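Heme-binding protein A (PDB 3TPA) probably binds glutathione as a periplasmic solute-binding protein of the GbpA family, although it carries the name of a heme-binding protein. Local coordinates at residues Arg289-Val302 against Phe472-Ser484. The protein carries 1 engineered substitution. Residues are numbered along the deposited sequence; the frame is centred on the assembly and turned at random. Where two conformers were deposited one is given.
Sequences RQALHHATDKKAIV and FQQNSPIIPFAHS. Unlike the reference sequence in segment 289-302: Gln-290 (reference Arg).
Gln-474 O, near the C-terminal end of helix 458-475, takes a weak hydrogen bond from the amide NE2 of Gln-290, a residue that is arginine in the reference sequence. One residue on, Asn-475 O is gripped side-on by Arg-289: NE at 3.1 Å and NH2 at 2.8 Å both donate to this single oxygen, which sits close to the guanidinium plane. A bend at chi3 (-58°) turns the guanidinium edge to the helix end, and Arg-289 NH1 is held by Leu-283 O. Ser-476 leaves the helix with positive phi; its OG meets ND1 of His-293 at the ring edge, 2.9 Å away and nearly straight at 165°. Past Pro-477, strand 478-491 begins, and Ile-479 points toward helix 286-294. Its CG2 lies over one face of the His-293 imidazole, 3.7 Å from the centroid in a CH-pi contact, while CD1 reaches Leu-292 CB and Thr-296 OG1. At Pro-480 the carbonyl oxygen receives Lys-298 NZ at 2.9 Å, and the same ammonium donates to His-293 NE2 at 3.0 Å, near the ring plane. The extended lysine chain passes Phe-481 CB with its CG; farther out, the Phe-481 ring meets Ile-301 CG2. Here the strand bulges: Phe-481 and Ala-482 together pair with the single residue Ala-272 of strand 261-276, a classic beta bulge, and Ala-482 CB ends the contact against Val-302 CG2. Helices 286-294 and 298-306 thus pack against a mixed sheet of the solute-binding fold. With Ser-476 OG on ND1 and Lys-298 NZ on NE2, both imidazole nitrogens are engaged, which fixes the ring's rotation and holds its face against Ile-479; the nearby ammonium would probably disfavour a second proton on the ring.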
ATOM      1  N   ARG A 289       6.255  -1.011  29.532  1.00 14.49           N
ATOM      2  CA  ARG A 289       6.006  -0.604  28.160  1.00 14.47           C
ATOM      3  C   ARG A 289       5.313   0.759  28.124  1.00 17.27           C
ATOM      4  O   ARG A 289       5.691   1.626  27.350  1.00 16.95           O
ATOM      5  CB  ARG A 289       5.209  -1.663  27.403  1.00 17.60           C
ATOM      6  CG  ARG A 289       5.934  -3.012  27.305  1.00 16.22           C
ATOM      7  CD  ARG A 289       5.364  -3.887  26.207  1.00 13.06           C
ATOM      8  NE  ARG A 289       3.934  -4.184  26.356  1.00 11.00           N
ATOM      9  CZ  ARG A 289       3.456  -5.277  26.938  1.00 21.41           C
ATOM     10  NH1 ARG A 289       4.293  -6.164  27.460  1.00 20.01           N
ATOM     11  NH2 ARG A 289       2.142  -5.476  27.021  1.00 14.92           N
ATOM     12  N   GLN A 290       4.326   0.956  28.990  1.00 13.10           N
ATOM     13  CA  GLN A 290       3.654   2.252  29.095  1.00 10.07           C
ATOM     14  C   GLN A 290       4.642   3.363  29.448  1.00 19.66           C
ATOM     15  O   GLN A 290       4.560   4.468  28.904  1.00 19.58           O
ATOM     16  CB  GLN A 290       2.524   2.188  30.126  1.00 12.64           C
ATOM     17  CG  GLN A 290       1.410   1.229  29.729  1.00 20.11           C
ATOM     18  CD  GLN A 290       0.401   1.013  30.841  1.00 26.07           C
ATOM     19  OE1 GLN A 290       0.728   1.145  32.021  1.00 23.58           O
ATOM     20  NE2 GLN A 290      -0.835   0.683  30.469  1.00 18.66           N
ATOM     21  N   ALA A 291       5.591   3.058  30.336  1.00 22.77           N
ATOM     22  CA  ALA A 291       6.647   4.010  30.690  1.00 20.85           C
ATOM     23  C   ALA A 291       7.505   4.431  29.480  1.00 18.07           C
ATOM     24  O   ALA A 291       7.751   5.627  29.253  1.00 18.63           O
ATOM     25  CB  ALA A 291       7.537   3.438  31.815  1.00 18.46           C
ATOM     26  N   LEU A 292       7.976   3.453  28.716  1.00 18.38           N
ATOM     27  CA  LEU A 292       8.774   3.735  27.517  1.00 18.61           C
ATOM     28  C   LEU A 292       7.987   4.556  26.518  1.00 18.41           C
ATOM     29  O   LEU A 292       8.550   5.350  25.769  1.00 17.43           O
ATOM     30  CB  LEU A 292       9.213   2.428  26.868  1.00 17.16           C
ATOM     31  CG  LEU A 292      10.120   1.618  27.782  1.00 15.21           C
ATOM     32  CD1 LEU A 292      10.521   0.323  27.129  1.00 11.21           C
ATOM     33  CD2 LEU A 292      11.356   2.457  28.188  1.00 14.32           C
ATOM     34  N   HIS A 293       6.672   4.346  26.515  1.00 17.15           N
ATOM     35  CA  HIS A 293       5.745   5.067  25.624  1.00 12.94           C
ATOM     36  C   HIS A 293       5.677   6.531  26.076  1.00 13.78           C
ATOM     37  O   HIS A 293       5.809   7.445  25.267  1.00 19.43           O
ATOM     38  CB  HIS A 293       4.366   4.383  25.647  1.00 12.68           C
ATOM     39  CG  HIS A 293       3.498   4.715  24.476  1.00 15.39           C
ATOM     40  ND1 HIS A 293       2.638   3.790  23.894  1.00 11.86           N
ATOM     41  CD2 HIS A 293       3.356   5.858  23.767  1.00 10.42           C
ATOM     42  CE1 HIS A 293       2.010   4.363  22.887  1.00 13.18           C
ATOM     43  NE2 HIS A 293       2.426   5.623  22.786  1.00 12.63           N
ATOM     44  N   HIS A 294       5.508   6.752  27.378  1.00 15.20           N
ATOM     45  CA  HIS A 294       5.543   8.108  27.932  1.00 17.91           C
ATOM     46  C   HIS A 294       6.868   8.809  27.675  1.00 17.02           C
ATOM     47  O   HIS A 294       6.913  10.026  27.623  1.00 22.62           O
ATOM     48  CB  HIS A 294       5.272   8.119  29.450  1.00 15.59           C
ATOM     49  CG  HIS A 294       3.823   8.058  29.811  1.00 14.62           C
ATOM     50  ND1 HIS A 294       2.948   9.088  29.543  1.00 18.63           N
ATOM     51  CD2 HIS A 294       3.098   7.098  30.426  1.00 19.26           C
ATOM     52  CE1 HIS A 294       1.740   8.760  29.965  1.00 18.45           C
ATOM     53  NE2 HIS A 294       1.806   7.563  30.517  1.00 22.85           N
ATOM     54  N   ALA A 295       7.945   8.040  27.536  1.00 15.24           N
ATOM     55  CA  ALA A 295       9.270   8.614  27.323  1.00 18.47           C
ATOM     56  C   ALA A 295       9.672   8.610  25.853  1.00 18.61           C
ATOM     57  O   ALA A 295      10.851   8.639  25.536  1.00 17.10           O
ATOM     58  CB  ALA A 295      10.311   7.884  28.157  1.00 14.59           C
ATOM     59  N   THR A 296       8.682   8.544  24.969  1.00 16.36           N
ATOM     60  CA  THR A 296       8.911   8.611  23.528  1.00 12.99           C
ATOM     61  C   THR A 296       8.377   9.961  23.055  1.00 18.11           C
ATOM     62  O   THR A 296       7.171  10.210  23.073  1.00 14.50           O
ATOM     63  CB  THR A 296       8.232   7.427  22.757  1.00 11.75           C
ATOM     64  OG1 THR A 296       8.729   6.181  23.251  1.00 15.72           O
ATOM     65  CG2 THR A 296       8.528   7.492  21.252  1.00 13.04           C
ATOM     66  N   ASP A 297       9.299  10.845  22.673  1.00 16.22           N
ATOM     67  CA  ASP A 297       8.960  12.196  22.227  1.00 15.13           C
ATOM     68  C   ASP A 297       8.596  12.127  20.750  1.00 18.65           C
ATOM     69  O   ASP A 297       9.458  12.287  19.894  1.00 13.23           O
ATOM     70  CB  ASP A 297      10.173  13.120  22.409  1.00 15.26           C
ATOM     71  CG  ASP A 297       9.803  14.599  22.357  1.00 22.91           C
ATOM     72  OD1 ASP A 297       8.758  14.938  21.775  1.00 19.25           O
ATOM     73  OD2 ASP A 297      10.575  15.429  22.888  1.00 26.04           O
ATOM     74  N   LYS A 298       7.326  11.861  20.450  1.00 17.77           N
ATOM     75  CA  LYS A 298       6.907  11.635  19.069  1.00 13.08           C
ATOM     76  C   LYS A 298       7.026  12.904  18.216  1.00 13.93           C
ATOM     77  O   LYS A 298       7.443  12.840  17.066  1.00 15.09           O
ATOM     78  CB  LYS A 298       5.477  11.085  19.007  1.00 13.65           C
ATOM     79  CG  LYS A 298       5.260   9.773  19.802  1.00 10.55           C
ATOM     80  CD  LYS A 298       3.809   9.278  19.728  1.00 16.30           C
ATOM     81  CE  LYS A 298       3.564   8.112  20.695  1.00 14.43           C
ATOM     82  NZ  LYS A 298       2.215   7.493  20.495  1.00 23.08           N
ATOM     83  N   LYS A 299       6.638  14.048  18.772  1.00 15.50           N
ATOM     84  CA  LYS A 299       6.736  15.309  18.033  1.00 20.00           C
ATOM     85  C   LYS A 299       8.190  15.621  17.652  1.00 16.81           C
ATOM     86  O   LYS A 299       8.457  16.022  16.526  1.00 15.79           O
ATOM     87  CB  LYS A 299       6.161  16.471  18.842  1.00 26.38           C
ATOM     88  CG  LYS A 299       6.165  17.821  18.105  1.00 38.23           C
ATOM     89  CD  LYS A 299       5.918  18.983  19.073  1.00 47.85           C
ATOM     90  CE  LYS A 299       5.766  20.318  18.345  1.00 54.75           C
ATOM     91  NZ  LYS A 299       6.985  20.733  17.592  1.00 57.97           N
ATOM     92  N   ALA A 300       9.114  15.433  18.595  1.00 12.95           N
ATOM     93  CA  ALA A 300      10.549  15.601  18.311  1.00 22.51           C
ATOM     94  C   ALA A 300      11.003  14.678  17.177  1.00 23.24           C
ATOM     95  O   ALA A 300      11.705  15.095  16.280  1.00 18.83           O
ATOM     96  CB  ALA A 300      11.392  15.326  19.571  1.00 19.97           C
ATOM     97  N   ILE A 301      10.599  13.414  17.239  1.00 17.16           N
ATOM     98  CA  ILE A 301      10.987  12.439  16.218  1.00 14.80           C
ATOM     99  C   ILE A 301      10.492  12.848  14.840  1.00 19.34           C
ATOM    100  O   ILE A 301      11.260  12.932  13.887  1.00 19.95           O
ATOM    101  CB  ILE A 301      10.451  11.030  16.558  1.00 12.69           C
ATOM    102  CG1 ILE A 301      11.107  10.541  17.842  1.00 16.64           C
ATOM    103  CG2 ILE A 301      10.710  10.044  15.418  1.00 10.85           C
ATOM    104  CD1 ILE A 301      10.533   9.244  18.377  1.00 21.47           C
ATOM    105  N   VAL A 302       9.201  13.116  14.743  1.00 16.55           N
ATOM    106  CA  VAL A 302       8.612  13.489  13.467  1.00 19.07           C
ATOM    107  C   VAL A 302       9.260  14.754  12.950  1.00 20.55           C
ATOM    108  O   VAL A 302       9.607  14.841  11.782  1.00 22.47           O
ATOM    109  CB  VAL A 302       7.089  13.709  13.596  1.00 20.73           C
ATOM    110  CG1 VAL A 302       6.528  14.305  12.316  1.00 25.70           C
ATOM    111  CG2 VAL A 302       6.396  12.398  13.933  1.00 15.86           C
ATOM    112  N   PHE A 472      -5.417  -3.082  22.347  1.00 11.54           N
ATOM    113  CA  PHE A 472      -4.017  -2.899  21.933  1.00 12.96           C
ATOM    114  C   PHE A 472      -3.360  -1.696  22.636  1.00 14.62           C
ATOM    115  O   PHE A 472      -2.263  -1.800  23.176  1.00 17.68           O
ATOM    116  CB  PHE A 472      -3.907  -2.723  20.415  1.00  9.51           C
ATOM    117  CG  PHE A 472      -2.747  -1.861  19.999  1.00 12.91           C
ATOM    118  CD1 PHE A 472      -1.450  -2.368  19.992  1.00  9.96           C
ATOM    119  CD2 PHE A 472      -2.947  -0.523  19.654  1.00 10.00           C
ATOM    120  CE1 PHE A 472      -0.367  -1.547  19.609  1.00 11.39           C
ATOM    121  CE2 PHE A 472      -1.883   0.293  19.296  1.00  8.28           C
ATOM    122  CZ  PHE A 472      -0.593  -0.219  19.269  1.00 11.12           C
ATOM    123  N   GLN A 473      -4.033  -0.552  22.634  1.00 14.87           N
ATOM    124  CA  GLN A 473      -3.448   0.663  23.227  1.00 13.44           C
ATOM    125  C   GLN A 473      -3.187   0.518  24.728  1.00 18.80           C
ATOM    126  O   GLN A 473      -2.139   0.916  25.213  1.00 19.92           O
ATOM    127  CB  GLN A 473      -4.320   1.894  22.941  1.00 12.99           C
ATOM    128  CG  GLN A 473      -3.669   3.249  23.323  1.00 14.86           C
ATOM    129  CD  GLN A 473      -2.503   3.661  22.404  1.00 20.64           C
ATOM    130  OE1 GLN A 473      -1.939   2.843  21.687  1.00 22.28           O
ATOM    131  NE2 GLN A 473      -2.157   4.942  22.425  1.00 15.27           N
ATOM    132  N   GLN A 474      -4.141  -0.079  25.445  1.00 17.32           N
ATOM    133  CA  GLN A 474      -4.019  -0.338  26.879  0.57 15.07           C
ATOM    134  C   GLN A 474      -2.759  -1.134  27.215  1.00 18.01           C
ATOM    135  O   GLN A 474      -2.171  -0.974  28.278  1.00 20.77           O
ATOM    136  CB  GLN A 474      -5.265  -1.097  27.378  0.57 13.58           C
ATOM    137  CG  GLN A 474      -6.514  -0.225  27.483  0.57 17.55           C
ATOM    138  CD  GLN A 474      -7.807  -1.013  27.683  0.57 23.72           C
ATOM    139  OE1 GLN A 474      -7.896  -2.200  27.355  0.57 21.19           O
ATOM    140  NE2 GLN A 474      -8.823  -0.338  28.209  0.57 22.84           N
ATOM    141  N   ASN A 475      -2.358  -2.009  26.301  1.00 12.91           N
ATOM    142  CA  ASN A 475      -1.230  -2.907  26.515  1.00  9.72           C
ATOM    143  C   ASN A 475       0.077  -2.433  25.897  1.00 14.84           C
ATOM    144  O   ASN A 475       1.136  -2.974  26.199  1.00 15.59           O
ATOM    145  CB  ASN A 475      -1.586  -4.307  26.009  1.00  9.65           C
ATOM    146  CG  ASN A 475      -2.582  -4.977  26.894  1.00 22.55           C
ATOM    147  OD1 ASN A 475      -2.233  -5.445  27.966  1.00 17.94           O
ATOM    148  ND2 ASN A 475      -3.838  -4.975  26.487  1.00 15.64           N
ATOM    149  N   SER A 476      -0.006  -1.420  25.034  1.00 13.39           N
ATOM    150  CA  SER A 476       1.184  -0.772  24.459  1.00 11.97           C
ATOM    151  C   SER A 476       2.308  -1.723  23.994  1.00 13.51           C
ATOM    152  O   SER A 476       3.468  -1.530  24.363  1.00 14.11           O
ATOM    153  CB  SER A 476       1.759   0.256  25.448  1.00 11.48           C
ATOM    154  OG  SER A 476       2.753   1.076  24.831  1.00 14.46           O
ATOM    155  N   PRO A 477       1.980  -2.739  23.170  1.00 15.68           N
ATOM    156  CA  PRO A 477       3.055  -3.660  22.741  1.00 14.35           C
ATOM    157  C   PRO A 477       4.059  -3.059  21.742  1.00 11.74           C
ATOM    158  O   PRO A 477       5.204  -3.524  21.633  1.00 11.73           O
ATOM    159  CB  PRO A 477       2.286  -4.819  22.091  1.00 12.66           C
ATOM    160  CG  PRO A 477       0.992  -4.251  21.685  1.00 18.51           C
ATOM    161  CD  PRO A 477       0.653  -3.189  22.704  1.00 14.84           C
ATOM    162  N   ILE A 478       3.607  -2.073  20.976  1.00 11.96           N
ATOM    163  CA  ILE A 478       4.496  -1.252  20.166  1.00 11.67           C
ATOM    164  C   ILE A 478       4.114   0.181  20.462  1.00 17.27           C
ATOM    165  O   ILE A 478       3.036   0.442  20.992  1.00 16.68           O
ATOM    166  CB  ILE A 478       4.372  -1.500  18.644  1.00 12.36           C
ATOM    167  CG1 ILE A 478       3.008  -1.051  18.104  1.00 11.96           C
ATOM    168  CG2 ILE A 478       4.652  -2.994  18.280  1.00 12.40           C
ATOM    169  CD1 ILE A 478       2.909  -1.185  16.579  1.00  9.93           C
ATOM    170  N   ILE A 479       5.006   1.106  20.134  1.00 13.83           N
ATOM    171  CA  ILE A 479       4.755   2.524  20.329  1.00 13.23           C
ATOM    172  C   ILE A 479       4.658   3.172  18.956  1.00 15.21           C
ATOM    173  O   ILE A 479       5.674   3.470  18.338  1.00 17.97           O
ATOM    174  CB  ILE A 479       5.911   3.163  21.118  1.00 14.86           C
ATOM    175  CG1 ILE A 479       6.083   2.480  22.480  1.00 16.65           C
ATOM    176  CG2 ILE A 479       5.697   4.664  21.295  1.00 19.31           C
ATOM    177  CD1 ILE A 479       7.424   2.721  23.141  1.00 16.46           C
ATOM    178  N   PRO A 480       3.431   3.384  18.461  1.00 16.23           N
ATOM    179  CA  PRO A 480       3.283   4.097  17.187  1.00 15.30           C
ATOM    180  C   PRO A 480       3.806   5.514  17.326  1.00 19.04           C
ATOM    181  O   PRO A 480       3.555   6.135  18.353  1.00 17.36           O
ATOM    182  CB  PRO A 480       1.762   4.135  16.990  1.00 14.89           C
ATOM    183  CG  PRO A 480       1.258   2.909  17.773  1.00 10.14           C
ATOM    184  CD  PRO A 480       2.124   2.967  19.005  1.00 15.91           C
ATOM    185  N   PHE A 481       4.529   6.018  16.331  1.00 15.43           N
ATOM    186  CA  PHE A 481       4.906   7.431  16.360  1.00 13.36           C
ATOM    187  C   PHE A 481       4.660   8.260  15.086  1.00 17.39           C
ATOM    188  O   PHE A 481       4.527   9.475  15.174  1.00 16.95           O
ATOM    189  CB  PHE A 481       6.348   7.620  16.872  1.00 15.19           C
ATOM    190  CG  PHE A 481       7.413   6.996  15.993  1.00 13.22           C
ATOM    191  CD1 PHE A 481       7.862   7.649  14.850  1.00  9.97           C
ATOM    192  CD2 PHE A 481       7.991   5.770  16.340  1.00 16.23           C
ATOM    193  CE1 PHE A 481       8.850   7.087  14.041  1.00 12.90           C
ATOM    194  CE2 PHE A 481       8.992   5.195  15.543  1.00 16.95           C
ATOM    195  CZ  PHE A 481       9.415   5.859  14.381  1.00 14.56           C
ATOM    196  N   ALA A 482       4.597   7.637  13.910  1.00  9.24           N
ATOM    197  CA  ALA A 482       4.422   8.435  12.695  1.00  8.07           C
ATOM    198  C   ALA A 482       3.721   7.717  11.560  1.00 14.27           C
ATOM    199  O   ALA A 482       3.798   6.484  11.423  1.00 15.91           O
ATOM    200  CB  ALA A 482       5.766   8.951  12.203  1.00 14.83           C
ATOM    201  N   HIS A 483       3.025   8.506  10.758  1.00  8.00           N
ATOM    202  CA  HIS A 483       2.660   8.105   9.417  1.00 13.04           C
ATOM    203  C   HIS A 483       3.448   9.009   8.471  1.00 16.86           C
ATOM    204  O   HIS A 483       3.665  10.183   8.765  1.00 16.35           O
ATOM    205  CB  HIS A 483       1.169   8.325   9.165  1.00 11.45           C
ATOM    206  CG  HIS A 483       0.281   7.782  10.246  1.00  9.43           C
ATOM    207  ND1 HIS A 483       0.143   6.437  10.478  1.00 13.54           N
ATOM    208  CD2 HIS A 483      -0.509   8.411  11.142  1.00 11.81           C
ATOM    209  CE1 HIS A 483      -0.711   6.250  11.476  1.00 19.44           C
ATOM    210  NE2 HIS A 483      -1.124   7.430  11.892  1.00 16.54           N
ATOM    211  N   SER A 484       3.894   8.480   7.340  1.00 13.66           N
ATOM    212  CA  SER A 484       4.601   9.355   6.403  1.00 15.10           C
ATOM    213  C   SER A 484       3.556  10.150   5.632  1.00 19.27           C
ATOM    214  O   SER A 484       2.372   9.792   5.623  1.00 17.81           O
ATOM    215  CB  SER A 484       5.471   8.544   5.446  1.00 18.91           C
ATOM    216  OG  SER A 484       4.663   7.930   4.450  1.00 22.11           O
TER
HETATM  217  O   HOH W   1       0.460  -7.543  28.008  1.00 31.82           O